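Local coordinates for mucin-like protocadherin (Homo sapiens, PDB 6OAE), which probably acts as an intermicrovillar adhesion molecule, its extracellular cadherin repeats forming calcium-dependent heterophilic complexes with CDHR2 on adjacent microvilli, at residues A[94-99]-A[129-134]; A[102-107]-A[196-201]; A[135-140]-A[180-185]. One frame throughout, in Å; residues are numbered along the deposited sequence.

Contact 1 of 3, residues A[94-99]-A[129-134]; sequences NDNAPE and DRDKDD. With CA (calcium ion), chain E; CA (calcium ion), chain C; CA (calcium ion), chain D.
Asn94 holds CG anti to its own backbone N (chi1 -179°), while in Asp131 CG stands anti to the carbonyl carbon (chi1 -59°); the two groups thereby meet at about a right angle over one calcium ion, Asn94 OD1 lying 3.0 Å from Asp131 OD2. This ion is also held by Asn96 O, by Asp134 OD2 and by both oxygens of Asp129, with Asp183 completing the shell. Asp131 bridges two ions, because its OD1 binds a second calcium at 2.3 Å, beside Asp95 OD1. Asp95 in turn passes its OD2 to a third calcium, which a water also ligates, and its carboxylate has Asn18 as a further polar partner. The pattern is the calcium-binding linker between the cadherin repeats EC1 and EC2: the NDNAPE run meets the DRD run of the next repeat, and Glu17 and Glu63 bind both ions that Asp95 holds. Asn96 grips the shared carboxylate with two N-H groups. Its backbone N donates to Asp131 OD2 (3.0 Å) on the syn side, and its ND2 reaches Asp131 OD1 (3.1 Å) in a nearly straight bond, 171° at the hydrogen, from above the carboxylate plane. Asp129 OD1 accepts from Asp131 N (2.9 Å), an Asx turn.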
loop_
_atom_site.group_PDB
_atom_site.type_symbol
_atom_site.label_atom_id
_atom_site.label_comp_id
_atom_site.label_asym_id
_atom_site.label_seq_id
_atom_site.Cartn_x
_atom_site.Cartn_y
_atom_site.Cartn_z
ATOM N N ASN A 94 0.849 6.678 -1.292
ATOM C CA ASN A 94 -0.489 6.135 -0.948
ATOM C C ASN A 94 -1.317 6.164 -2.235
ATOM O O ASN A 94 -2.065 7.142 -2.449
ATOM C CB ASN A 94 -1.112 6.903 0.233
ATOM C CG ASN A 94 -2.470 6.354 0.610
ATOM O OD1 ASN A 94 -2.848 5.296 0.123
ATOM N ND2 ASN A 94 -3.204 7.066 1.459
ATOM N N ASP A 95 -1.172 5.146 -3.090
ATOM C CA ASP A 95 -1.785 5.114 -4.444
ATOM C C ASP A 95 -2.817 3.976 -4.572
ATOM O O ASP A 95 -3.349 3.792 -5.694
ATOM C CB ASP A 95 -0.705 5.047 -5.540
ATOM C CG ASP A 95 0.190 3.822 -5.548
ATOM O OD1 ASP A 95 0.351 3.191 -4.488
ATOM O OD2 ASP A 95 0.761 3.497 -6.646
ATOM N N ASN A 96 -3.108 3.256 -3.481
ATOM C CA ASN A 96 -4.074 2.134 -3.436
ATOM C C ASN A 96 -5.126 2.430 -2.367
ATOM O O ASN A 96 -4.777 2.998 -1.309
ATOM C CB ASN A 96 -3.367 0.797 -3.190
ATOM C CG ASN A 96 -2.521 0.385 -4.379
ATOM O OD1 ASN A 96 -3.025 -0.201 -5.330
ATOM N ND2 ASN A 96 -1.241 0.685 -4.336
ATOM N N ALA A 97 -6.382 2.083 -2.652
ATOM C CA ALA A 97 -7.517 2.262 -1.718
ATOM C C ALA A 97 -7.686 0.969 -0.924
ATOM O O ALA A 97 -7.429 -0.128 -1.437
ATOM C CB ALA A 97 -8.774 2.639 -2.466
ATOM N N PRO A 98 -8.090 1.040 0.362
ATOM C CA PRO A 98 -8.418 -0.172 1.101
ATOM C C PRO A 98 -9.718 -0.721 0.506
ATOM O O PRO A 98 -10.534 0.037 0.014
ATOM C CB PRO A 98 -8.555 0.287 2.564
ATOM C CG PRO A 98 -8.923 1.764 2.449
ATOM C CD PRO A 98 -8.251 2.249 1.177
ATOM N N GLU A 99 -9.854 -2.042 0.536
ATOM C CA GLU A 99 -11.029 -2.747 -0.003
ATOM C C GLU A 99 -11.480 -3.782 1.013
ATOM O O GLU A 99 -10.621 -4.529 1.504
ATOM C CB GLU A 99 -10.669 -3.430 -1.318
ATOM C CG GLU A 99 -10.397 -2.459 -2.440
ATOM C CD GLU A 99 -9.760 -3.093 -3.666
ATOM O OE1 GLU A 99 -9.845 -4.325 -3.799
ATOM O OE2 GLU A 99 -9.179 -2.344 -4.472
ATOM N N ASP A 129 -5.241 -3.305 1.838
ATOM C CA ASP A 129 -4.716 -2.152 1.070
ATOM C C ASP A 129 -3.381 -2.590 0.470
ATOM O O ASP A 129 -2.487 -2.993 1.254
ATOM C CB ASP A 129 -4.630 -0.954 2.012
ATOM C CG ASP A 129 -4.289 0.341 1.341
ATOM O OD1 ASP A 129 -3.448 0.325 0.403
ATOM O OD2 ASP A 129 -4.848 1.363 1.761
ATOM N N ARG A 130 -3.245 -2.511 -0.861
ATOM C CA ARG A 130 -2.011 -2.948 -1.583
ATOM C C ARG A 130 -0.820 -2.041 -1.228
ATOM O O ARG A 130 0.306 -2.419 -1.562
ATOM C CB ARG A 130 -2.273 -3.064 -3.088
ATOM C CG ARG A 130 -3.239 -4.188 -3.459
ATOM C CD ARG A 130 -3.432 -4.342 -4.962
ATOM N NE ARG A 130 -4.314 -5.459 -5.291
ATOM C CZ ARG A 130 -3.976 -6.740 -5.198
ATOM N NH1 ARG A 130 -4.862 -7.679 -5.502
ATOM N NH2 ARG A 130 -2.756 -7.092 -4.806
ATOM N N ASP A 131 -1.029 -0.896 -0.575
ATOM C CA ASP A 131 0.060 -0.168 0.124
ATOM C C ASP A 131 0.323 -0.951 1.410
ATOM O O ASP A 131 -0.353 -0.686 2.427
ATOM C CB ASP A 131 -0.313 1.289 0.391
ATOM C CG ASP A 131 -0.633 2.053 -0.868
ATOM O OD1 ASP A 131 0.170 1.946 -1.819
ATOM O OD2 ASP A 131 -1.676 2.740 -0.902
ATOM N N LYS A 132 1.248 -1.897 1.364
ATOM C CA LYS A 132 1.479 -2.871 2.467
ATOM C C LYS A 132 1.764 -2.150 3.796
ATOM O O LYS A 132 1.469 -2.730 4.833
ATOM C CB LYS A 132 2.665 -3.775 2.142
ATOM C CG LYS A 132 2.451 -4.800 1.040
ATOM C CD LYS A 132 3.452 -5.966 1.126
ATOM C CE LYS A 132 4.810 -5.704 0.487
ATOM N NZ LYS A 132 5.483 -4.458 0.954
ATOM N N ASP A 133 2.342 -0.948 3.760
ATOM C CA ASP A 133 2.780 -0.202 4.968
ATOM C C ASP A 133 1.631 0.622 5.561
ATOM O O ASP A 133 1.820 1.122 6.663
ATOM C CB ASP A 133 3.997 0.671 4.640
ATOM C CG ASP A 133 5.192 -0.156 4.171
ATOM O OD1 ASP A 133 5.674 -0.972 4.969
ATOM O OD2 ASP A 133 5.616 0.010 2.992
ATOM N N ASP A 134 0.495 0.764 4.868
ATOM C CA ASP A 134 -0.633 1.618 5.328
ATOM C C ASP A 134 -1.285 0.958 6.551
ATOM O O ASP A 134 -1.638 -0.232 6.456
ATOM C CB ASP A 134 -1.662 1.869 4.221
ATOM C CG ASP A 134 -1.258 2.935 3.219
ATOM O OD1 ASP A 134 -0.125 3.481 3.346
ATOM O OD2 ASP A 134 -2.088 3.240 2.337
HETATM CA CA CA E . -3.524 3.081 0.602
HETATM CA CA CA C . 2.007 2.559 -3.033
HETATM CA CA CA D . 1.907 1.622 -6.942
HETATM O O HOH W 1 -5.751 -1.889 -2.506
HETATM O O HOH W 2 1.839 2.241 -9.268
#

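Contact 2 of 3, residues A[102-107]-A[196-201]; sequences FKTKEI and TATLVL
Phe102 rests on Ala197 and Leu199 at the start of a parallel strand pair within the second cadherin repeat, a Greek-key beta sandwich, where edge strand 104-110 runs alongside strand 194-204. The close packing lies on the face that carries Ala197, Leu199 and Leu201. Phe102 CG sits between the backbone N and the carbonyl carbon (chi1 60°), which folds the ring back toward strand 194-204; Phe102 CE2 reaches Ala197 CB at 3.4 Å, and the same ring carbon is 3.9 Å from Leu199 CD2. One face of the ring is covered by the aliphatic chain of Lys105, whose CE stands 3.2 Å above the plane over its centre, while NZ goes on to hydrogen-bond to Gln124 O. Further along, Ile107 CB approaches Leu201 CD1 more loosely, at 4.2 Å.

The opposite face of the pair is more open to solvent, although the pairs on it still touch. Thr104 and Thr198 stand abreast, their methyls Thr104 CG2 and Thr198 CG2 3.6 Å apart, and Thr104 OG1 comes within 3.5 Å of Thr198 CB. Val200, which loses more surface to the other strand than any other residue here, has Glu106 beside it in one of that residue's two conformers.

Between the faces the backbones are joined in parallel register: Lys103 O and Lys105 N bracket Thr198, and Lys105 O and Ile107 N do the same for Val200. Of the four bonds, that from Lys105 N to Thr198 O is the longest, at 3.1 Å. Where direct pairing ends, beyond Lys103, a water takes over, donating to Thr196 O and, at 2.8 Å, to Phe102 O.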
loop_
_atom_site.group_PDB
_atom_site.type_symbol
_atom_site.label_atom_id
_atom_site.label_comp_id
_atom_site.label_asym_id
_atom_site.label_seq_id
_atom_site.Cartn_x
_atom_site.Cartn_y
_atom_site.Cartn_z
ATOM N N PHE A 102 -16.328 -7.773 1.234
ATOM C CA PHE A 102 -17.811 -7.829 1.223
ATOM C C PHE A 102 -18.377 -6.419 1.091
ATOM O O PHE A 102 -17.643 -5.433 1.440
ATOM C CB PHE A 102 -18.328 -8.484 2.516
ATOM C CG PHE A 102 -17.915 -7.752 3.770
ATOM C CD1 PHE A 102 -16.657 -7.952 4.325
ATOM C CD2 PHE A 102 -18.771 -6.850 4.377
ATOM C CE1 PHE A 102 -16.264 -7.262 5.465
ATOM C CE2 PHE A 102 -18.376 -6.171 5.523
ATOM C CZ PHE A 102 -17.131 -6.383 6.061
ATOM N N LYS A 103 -19.634 -6.310 0.646
ATOM C CA LYS A 103 -20.377 -5.028 0.524
ATOM C C LYS A 103 -21.351 -4.896 1.701
ATOM O O LYS A 103 -21.304 -3.889 2.418
ATOM C CB LYS A 103 -21.155 -4.965 -0.790
ATOM C CG LYS A 103 -20.318 -5.057 -2.057
ATOM C CD LYS A 103 -21.176 -5.320 -3.306
ATOM C CE LYS A 103 -20.347 -5.610 -4.535
ATOM N NZ LYS A 103 -19.557 -4.422 -4.922
ATOM N N THR A 104 -22.238 -5.871 1.848
ATOM C CA THR A 104 -23.213 -5.983 2.962
ATOM C C THR A 104 -23.191 -7.433 3.432
ATOM O O THR A 104 -23.208 -8.335 2.561
ATOM C CB THR A 104 -24.645 -5.593 2.584
ATOM O OG1 THR A 104 -24.717 -4.258 2.073
ATOM C CG2 THR A 104 -25.576 -5.708 3.773
ATOM N N LYS A 105 -23.176 -7.630 4.744
ATOM C CA LYS A 105 -22.917 -8.932 5.401
ATOM C C LYS A 105 -23.789 -9.041 6.658
ATOM O O LYS A 105 -23.886 -8.017 7.374
ATOM C CB LYS A 105 -21.430 -8.966 5.758
ATOM C CG LYS A 105 -20.900 -10.260 6.333
ATOM C CD LYS A 105 -19.683 -10.073 7.234
ATOM C CE LYS A 105 -18.396 -9.804 6.492
ATOM N NZ LYS A 105 -17.490 -10.980 6.453
ATOM N N GLU A 106 -24.359 -10.226 6.920
ATOM C CA GLU A 106 -25.213 -10.485 8.109
ATOM C C GLU A 106 -24.499 -11.456 9.063
ATOM O O GLU A 106 -23.838 -12.381 8.579
ATOM C CB GLU A 106 -26.578 -10.997 7.639
ATOM C CG GLU A 106 -27.157 -10.146 6.518
ATOM C CD GLU A 106 -28.670 -10.126 6.421
ATOM O OE1 GLU A 106 -29.314 -10.964 7.093
ATOM O OE2 GLU A 106 -29.202 -9.268 5.676
ATOM N N ILE A 107 -24.641 -11.224 10.370
ATOM C CA ILE A 107 -24.133 -12.125 11.440
ATOM C C ILE A 107 -25.303 -12.387 12.392
ATOM O O ILE A 107 -25.929 -11.407 12.824
ATOM C CB ILE A 107 -22.928 -11.527 12.197
ATOM C CG1 ILE A 107 -21.687 -11.350 11.304
ATOM C CG2 ILE A 107 -22.611 -12.388 13.426
ATOM C CD1 ILE A 107 -21.746 -10.190 10.326
ATOM N N THR A 196 -16.387 1.445 2.344
ATOM C CA THR A 196 -17.577 1.335 3.210
ATOM C C THR A 196 -18.186 -0.043 2.976
ATOM O O THR A 196 -18.056 -0.578 1.867
ATOM C CB THR A 196 -18.583 2.468 2.958
ATOM O OG1 THR A 196 -19.262 2.194 1.742
ATOM C CG2 THR A 196 -17.967 3.838 2.858
ATOM N N ALA A 197 -18.772 -0.605 4.015
ATOM C CA ALA A 197 -19.516 -1.875 3.961
ATOM C C ALA A 197 -20.632 -1.778 4.999
ATOM O O ALA A 197 -20.551 -0.887 5.865
ATOM C CB ALA A 197 -18.596 -3.029 4.203
ATOM N N THR A 198 -21.650 -2.624 4.877
ATOM C CA THR A 198 -22.803 -2.685 5.812
ATOM C C THR A 198 -22.663 -3.974 6.638
ATOM O O THR A 198 -22.269 -5.028 6.075
ATOM C CB THR A 198 -24.126 -2.507 5.046
ATOM O OG1 THR A 198 -24.223 -1.163 4.553
ATOM C CG2 THR A 198 -25.343 -2.755 5.903
ATOM N N LEU A 199 -22.915 -3.884 7.948
ATOM C CA LEU A 199 -22.951 -5.035 8.872
ATOM C C LEU A 199 -24.364 -5.117 9.414
ATOM O O LEU A 199 -24.859 -4.102 9.910
ATOM C CB LEU A 199 -21.992 -4.859 10.050
ATOM C CG LEU A 199 -20.509 -4.832 9.723
ATOM C CD1 LEU A 199 -19.725 -4.588 10.997
ATOM C CD2 LEU A 199 -20.090 -6.131 9.065
ATOM N N VAL A 200 -24.960 -6.286 9.327
ATOM C CA VAL A 200 -26.319 -6.552 9.864
ATOM C C VAL A 200 -26.146 -7.568 10.993
ATOM O O VAL A 200 -25.684 -8.696 10.710
ATOM C CB VAL A 200 -27.252 -7.042 8.754
ATOM C CG1 VAL A 200 -28.605 -7.416 9.309
ATOM C CG2 VAL A 200 -27.392 -6.002 7.647
ATOM N N LEU A 201 -26.496 -7.177 12.215
ATOM C CA LEU A 201 -26.484 -8.052 13.408
ATOM C C LEU A 201 -27.936 -8.468 13.662
ATOM O O LEU A 201 -28.774 -7.545 13.938
ATOM C CB LEU A 201 -25.898 -7.284 14.591
ATOM C CG LEU A 201 -24.368 -7.146 14.631
ATOM C CD1 LEU A 201 -23.719 -8.459 14.967
ATOM C CD2 LEU A 201 -23.792 -6.621 13.334
HETATM O O HOH W 3 -17.391 -2.851 0.458
#

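Contact 3 of 3, residues A[135-140]-A[180-185]; sequences ILFYTL and LVRDTP. With CA (calcium ion), chain E.
Phe137 presents one ring face to Pro185, whose CA sits 3.5 Å above the plane over the centre in a CH-pi contact. The ring stands on an antiparallel strand pair of the EC2 beta sandwich, edge strand 137-142 against strand 174-182, and Pro185 follows the second strand. The Arg182 guanidinium, turned 18° from the ring plane, takes Phe137 CB over one of its own faces, with NH2 near the ring in an oblique approach. On the other side of the sheet, Val181 CG2 lies 3.4 Å above the Tyr138 ring plane, offset toward the rim. Phe137 with Arg182 and Thr139 with Leu180 are hydrogen-bonded pairs; Thr139 O receives Leu180 N at 2.9 Å in an almost straight bond (175°).

Arg182 NH2 donates to Pro185 O (2.8 Å), holding the turn after the strand folded back over Phe137. An alanine in place of Phe137 would probably leave a gap under Pro185 CA, and the guanidinium without the ring beside its NH2. Tyr138 OH is hydrogen-bonded to Ala127 N. Past the strand end, Leu136 CD2 packs 3.7 Å from Asp183 CB, behind the carboxylate whose OD2 is hydrogen-bonded to His193 ND1 and binds the calcium at 2.3 Å.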
loop_
_atom_site.group_PDB
_atom_site.type_symbol
_atom_site.label_atom_id
_atom_site.label_comp_id
_atom_site.label_asym_id
_atom_site.label_seq_id
_atom_site.Cartn_x
_atom_site.Cartn_y
_atom_site.Cartn_z
ATOM N N ILE A 135 -1.415 1.712 7.639
ATOM C CA ILE A 135 -2.216 1.311 8.827
ATOM C C ILE A 135 -3.649 1.686 8.521
ATOM O O ILE A 135 -3.869 2.845 8.099
ATOM C CB ILE A 135 -1.713 1.983 10.119
ATOM C CG1 ILE A 135 -0.222 1.707 10.348
ATOM C CG2 ILE A 135 -2.571 1.548 11.309
ATOM C CD1 ILE A 135 0.132 0.242 10.281
ATOM N N LEU A 136 -4.587 0.761 8.705
ATOM C CA LEU A 136 -6.007 1.029 8.371
ATOM C C LEU A 136 -6.765 1.404 9.656
ATOM O O LEU A 136 -6.507 0.813 10.698
ATOM C CB LEU A 136 -6.597 -0.195 7.663
ATOM C CG LEU A 136 -5.887 -0.575 6.361
ATOM C CD1 LEU A 136 -6.661 -1.648 5.625
ATOM C CD2 LEU A 136 -5.661 0.639 5.467
ATOM N N PHE A 137 -7.649 2.377 9.525
ATOM C CA PHE A 137 -8.429 3.034 10.594
ATOM C C PHE A 137 -9.899 2.749 10.315
ATOM O O PHE A 137 -10.393 3.148 9.250
ATOM C CB PHE A 137 -8.130 4.525 10.619
ATOM C CG PHE A 137 -6.750 4.828 11.132
ATOM C CD1 PHE A 137 -5.631 4.658 10.318
ATOM C CD2 PHE A 137 -6.566 5.268 12.441
ATOM C CE1 PHE A 137 -4.359 4.916 10.813
ATOM C CE2 PHE A 137 -5.292 5.535 12.926
ATOM C CZ PHE A 137 -4.194 5.368 12.109
ATOM N N TYR A 138 -10.556 2.084 11.260
ATOM C CA TYR A 138 -11.939 1.583 11.129
ATOM C C TYR A 138 -12.867 2.350 12.048
ATOM O O TYR A 138 -12.514 2.600 13.230
ATOM C CB TYR A 138 -11.990 0.109 11.481
ATOM C CG TYR A 138 -11.181 -0.772 10.581
ATOM C CD1 TYR A 138 -9.834 -1.012 10.832
ATOM C CD2 TYR A 138 -11.761 -1.378 9.473
ATOM C CE1 TYR A 138 -9.091 -1.838 10.001
ATOM C CE2 TYR A 138 -11.030 -2.214 8.646
ATOM C CZ TYR A 138 -9.692 -2.443 8.910
ATOM O OH TYR A 138 -8.950 -3.256 8.090
ATOM N N THR A 139 -14.030 2.685 11.514
ATOM C CA THR A 139 -15.099 3.430 12.203
ATOM C C THR A 139 -16.400 2.670 12.042
ATOM O O THR A 139 -16.665 2.216 10.920
ATOM C CB THR A 139 -15.230 4.848 11.641
ATOM O OG1 THR A 139 -13.932 5.426 11.785
ATOM C CG2 THR A 139 -16.254 5.658 12.397
ATOM N N LEU A 140 -17.182 2.562 13.121
ATOM C CA LEU A 140 -18.525 1.939 13.106
ATOM C C LEU A 140 -19.555 3.054 13.313
ATOM O O LEU A 140 -19.422 3.813 14.329
ATOM C CB LEU A 140 -18.588 0.892 14.209
ATOM C CG LEU A 140 -19.768 -0.065 14.115
ATOM C CD1 LEU A 140 -19.561 -1.069 12.990
ATOM C CD2 LEU A 140 -19.975 -0.771 15.449
ATOM N N LEU A 180 -16.696 1.793 8.089
ATOM C CA LEU A 180 -15.809 2.612 7.228
ATOM C C LEU A 180 -14.378 2.203 7.493
ATOM O O LEU A 180 -14.043 1.906 8.648
ATOM C CB LEU A 180 -15.958 4.098 7.546
ATOM C CG LEU A 180 -17.383 4.629 7.619
ATOM C CD1 LEU A 180 -17.363 6.121 7.919
ATOM C CD2 LEU A 180 -18.129 4.352 6.334
ATOM N N VAL A 181 -13.546 2.231 6.465
ATOM C CA VAL A 181 -12.092 2.063 6.674
ATOM C C VAL A 181 -11.414 3.168 5.875
ATOM O O VAL A 181 -11.904 3.464 4.769
ATOM C CB VAL A 181 -11.602 0.655 6.286
ATOM C CG1 VAL A 181 -11.800 0.348 4.799
ATOM C CG2 VAL A 181 -10.160 0.452 6.704
ATOM N N ARG A 182 -10.359 3.756 6.425
ATOM C CA ARG A 182 -9.501 4.714 5.683
ATOM C C ARG A 182 -8.055 4.282 5.905
ATOM O O ARG A 182 -7.788 3.567 6.911
ATOM C CB ARG A 182 -9.792 6.168 6.085
ATOM C CG ARG A 182 -9.505 6.485 7.537
ATOM C CD ARG A 182 -9.558 7.958 7.927
ATOM N NE ARG A 182 -9.127 8.076 9.320
ATOM C CZ ARG A 182 -9.905 7.930 10.401
ATOM N NH1 ARG A 182 -11.203 7.675 10.302
ATOM N NH2 ARG A 182 -9.374 8.055 11.603
ATOM N N ASP A 183 -7.153 4.711 5.015
ATOM C CA ASP A 183 -5.721 4.312 5.055
ATOM C C ASP A 183 -4.857 5.449 5.624
ATOM O O ASP A 183 -3.656 5.407 5.417
ATOM C CB ASP A 183 -5.262 3.859 3.674
ATOM C CG ASP A 183 -5.459 4.866 2.555
ATOM O OD1 ASP A 183 -5.875 6.032 2.832
ATOM O OD2 ASP A 183 -5.219 4.457 1.405
ATOM N N THR A 184 -5.459 6.428 6.305
ATOM C CA THR A 184 -4.756 7.556 6.965
ATOM C C THR A 184 -5.345 7.777 8.352
ATOM O O THR A 184 -6.536 7.569 8.568
ATOM C CB THR A 184 -4.842 8.835 6.125
ATOM O OG1 THR A 184 -6.216 9.236 6.009
ATOM C CG2 THR A 184 -4.198 8.652 4.769
ATOM N N PRO A 185 -4.547 8.213 9.341
ATOM C CA PRO A 185 -5.093 8.522 10.656
ATOM C C PRO A 185 -6.107 9.676 10.588
ATOM O O PRO A 185 -7.073 9.631 11.306
ATOM C CB PRO A 185 -3.888 8.964 11.499
ATOM C CG PRO A 185 -2.670 8.615 10.697
ATOM C CD PRO A 185 -3.092 8.417 9.262
HETATM CA CA CA E . -3.524 3.081 0.602
HETATM O O HOH W 4 -2.060 4.840 7.523
HETATM O O HOH W 5 -12.790 4.866 9.315
#

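In the fold
From the N terminus, the chain leaves the first cadherin repeat through 94-99, and contact 1 closes a loop of 29 residues by bringing 129-134 back to this linker. Strand 104-110 starts within that loop, and its partner 196-201 comes only near the end of the chain, so contacts 1 and 2 cross. Contact 3 opens directly after contact 1 has closed, joins 135-140 to 180-185 and falls wholly within the long span of contact 2. Contacts 2 and 3 tie the two edge strands to the inner strands of one sheet, meeting where Thr196 packs on Leu180. Contacts 1 and 3 share a calcium ion, linking that sheet to the inter-repeat junction.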